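Local coordinates for exported gluconolactonase (Xanthomonas campestris pv. campestris, PDB 3DR2), which probably hydrolyses the lactone ring of gluconolactone in secondary pathways of glucose metabolism, as a calcium-binding six-bladed beta-propeller enzyme of the SMP-30 family, at residues R129-N134 / A167-Y172. Numbering follows the deposited sequence.
Sequences RLNSPN and AHHSVY. With CA (calcium ion), chain D.
Asn131 reaches across from its loop to the one leading into strand 169-174, where its ND2 donates a hydrogen bond of 3.1 Å to the backbone O of His168. With CG beside its own backbone N (chi1 -62°), the amide has this oxygen close to its plane, while the donor is tilted from the carbonyl plane; the bond is bent, 147° at the hydrogen. The same ND2 passes 3.8 Å from CD2 of His169, whose ring stands almost perpendicular to the amide. On the buried apolar side, Leu130 CD2 sits over one face of the Tyr172 ring, 4.1 Å from CE1, and Ser170 CB lies against the opposite face, offset toward the rim. The partly exposed side chains of His168 and His169 add less contact area. The His168 ring turns back to the strand, ND1 donating to Ser170 OG at 2.8 Å, while His169 has its main polar partner in His189. Farther along the loop Asn134 OD1 binds the calcium ion at 2.4 Å, with Glu48, Asn191 and Asp242 completing the protein ligands. The loop joins strand 128-129 to strand 136-138, the first of a four-stranded propeller blade, and packs against strand 169-174, the blade's third, with Phe146 of strand 144-147 touching Leu130.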
loop_
_atom_site.group_PDB
_atom_site.type_symbol
_atom_site.label_atom_id
_atom_site.label_comp_id
_atom_site.label_asym_id
_atom_site.label_seq_id
_atom_site.Cartn_x
_atom_site.Cartn_y
_atom_site.Cartn_z
ATOM N N ARG A 129 12.775 -21.074 -8.606
ATOM C CA ARG A 129 12.591 -19.865 -7.805
ATOM C C ARG A 129 12.075 -20.179 -6.405
ATOM O O ARG A 129 11.276 -21.099 -6.213
ATOM C CB ARG A 129 11.610 -18.899 -8.486
ATOM C CG ARG A 129 12.062 -18.376 -9.845
ATOM C CD ARG A 129 11.187 -17.227 -10.346
ATOM N NE ARG A 129 11.388 -15.990 -9.587
ATOM C CZ ARG A 129 10.751 -14.846 -9.835
ATOM N NH1 ARG A 129 9.869 -14.776 -10.822
ATOM N NH2 ARG A 129 10.997 -13.767 -9.102
ATOM N N LEU A 130 12.543 -19.409 -5.425
ATOM C CA LEU A 130 12.109 -19.563 -4.041
ATOM C C LEU A 130 10.650 -19.110 -4.024
ATOM O O LEU A 130 10.205 -18.447 -4.959
ATOM C CB LEU A 130 12.947 -18.660 -3.136
ATOM C CG LEU A 130 14.440 -19.001 -3.045
ATOM C CD1 LEU A 130 15.216 -17.842 -2.429
ATOM C CD2 LEU A 130 14.608 -20.258 -2.212
ATOM N N ASN A 131 9.916 -19.458 -2.970
ATOM C CA ASN A 131 8.503 -19.079 -2.868
ATOM C C ASN A 131 8.338 -17.566 -2.675
ATOM O O ASN A 131 7.760 -16.876 -3.511
ATOM C CB ASN A 131 7.837 -19.812 -1.697
ATOM C CG ASN A 131 7.847 -21.327 -1.860
ATOM O OD1 ASN A 131 7.662 -21.847 -2.963
ATOM N ND2 ASN A 131 8.036 -22.040 -0.755
ATOM N N SER A 132 8.850 -17.068 -1.556
ATOM C CA SER A 132 8.782 -15.647 -1.216
ATOM C C SER A 132 9.375 -15.464 0.178
ATOM O O SER A 132 8.660 -15.513 1.182
ATOM C CB SER A 132 7.334 -15.145 -1.251
ATOM O OG SER A 132 6.448 -16.072 -0.644
ATOM N N PRO A 133 10.706 -15.283 0.252
ATOM C CA PRO A 133 11.426 -15.095 1.516
ATOM C C PRO A 133 10.673 -14.098 2.376
ATOM O O PRO A 133 10.345 -12.995 1.931
ATOM C CB PRO A 133 12.781 -14.583 1.058
ATOM C CG PRO A 133 12.980 -15.346 -0.219
ATOM C CD PRO A 133 11.636 -15.221 -0.890
ATOM N N ASN A 134 10.418 -14.499 3.614
ATOM C CA ASN A 134 9.638 -13.700 4.545
ATOM C C ASN A 134 10.454 -12.954 5.603
ATOM O O ASN A 134 10.357 -11.730 5.720
ATOM C CB ASN A 134 8.609 -14.624 5.206
ATOM C CG ASN A 134 7.548 -13.868 5.971
ATOM O OD1 ASN A 134 7.832 -13.261 7.001
ATOM N ND2 ASN A 134 6.315 -13.903 5.471
ATOM N N ALA A 167 8.116 -27.554 -3.753
ATOM C CA ALA A 167 7.066 -28.303 -3.071
ATOM C C ALA A 167 7.310 -28.337 -1.568
ATOM O O ALA A 167 6.958 -29.302 -0.885
ATOM C CB ALA A 167 7.001 -29.726 -3.622
ATOM N N HIS A 168 7.915 -27.278 -1.054
ATOM C CA HIS A 168 8.208 -27.194 0.364
ATOM C C HIS A 168 8.430 -25.748 0.789
ATOM O O HIS A 168 8.850 -24.913 -0.019
ATOM C CB HIS A 168 9.453 -28.036 0.685
ATOM C CG HIS A 168 10.609 -27.793 -0.241
ATOM N ND1 HIS A 168 11.542 -26.801 -0.026
ATOM C CD2 HIS A 168 10.965 -28.399 -1.398
ATOM C CE1 HIS A 168 12.423 -26.805 -1.011
ATOM N NE2 HIS A 168 12.095 -27.765 -1.858
ATOM N N HIS A 169 8.113 -25.460 2.051
ATOM C CA HIS A 169 8.305 -24.130 2.642
ATOM C C HIS A 169 9.456 -24.402 3.595
ATOM O O HIS A 169 9.253 -24.995 4.650
ATOM C CB HIS A 169 7.091 -23.704 3.470
ATOM C CG HIS A 169 5.796 -23.742 2.727
ATOM N ND1 HIS A 169 4.581 -23.607 3.360
ATOM C CD2 HIS A 169 5.521 -23.902 1.411
ATOM C CE1 HIS A 169 3.610 -23.681 2.466
ATOM N NE2 HIS A 169 4.154 -23.861 1.276
ATOM N N SER A 170 10.656 -23.958 3.248
ATOM C CA SER A 170 11.802 -24.267 4.084
ATOM C C SER A 170 12.490 -23.120 4.792
ATOM O O SER A 170 12.235 -21.948 4.518
ATOM C CB SER A 170 12.847 -24.998 3.239
ATOM O OG SER A 170 12.267 -26.084 2.541
ATOM N N VAL A 171 13.352 -23.496 5.731
ATOM C CA VAL A 171 14.194 -22.563 6.461
ATOM C C VAL A 171 15.515 -22.871 5.772
ATOM O O VAL A 171 15.911 -24.033 5.694
ATOM C CB VAL A 171 14.323 -22.918 7.959
ATOM C CG1 VAL A 171 15.415 -22.065 8.594
ATOM C CG2 VAL A 171 13.004 -22.676 8.677
ATOM N N TYR A 172 16.175 -21.848 5.245
ATOM C CA TYR A 172 17.439 -22.051 4.549
ATOM C C TYR A 172 18.604 -21.346 5.219
ATOM O O TYR A 172 18.420 -20.405 5.993
ATOM C CB TYR A 172 17.368 -21.528 3.113
ATOM C CG TYR A 172 16.360 -22.199 2.214
ATOM C CD1 TYR A 172 15.044 -21.752 2.152
ATOM C CD2 TYR A 172 16.737 -23.254 1.385
ATOM C CE1 TYR A 172 14.130 -22.331 1.282
ATOM C CE2 TYR A 172 15.837 -23.841 0.517
ATOM C CZ TYR A 172 14.534 -23.377 0.467
ATOM O OH TYR A 172 13.641 -23.964 -0.391
HETATM CA CA CA D . 6.966 -12.224 8.982
HETATM O O HOH W 1 5.171 -11.635 7.279
HETATM O O HOH W 2 8.801 -10.928 8.115
HETATM O O HOH W 3 8.583 -12.835 10.641
HETATM O O HOH W 4 7.142 -10.495 10.710
#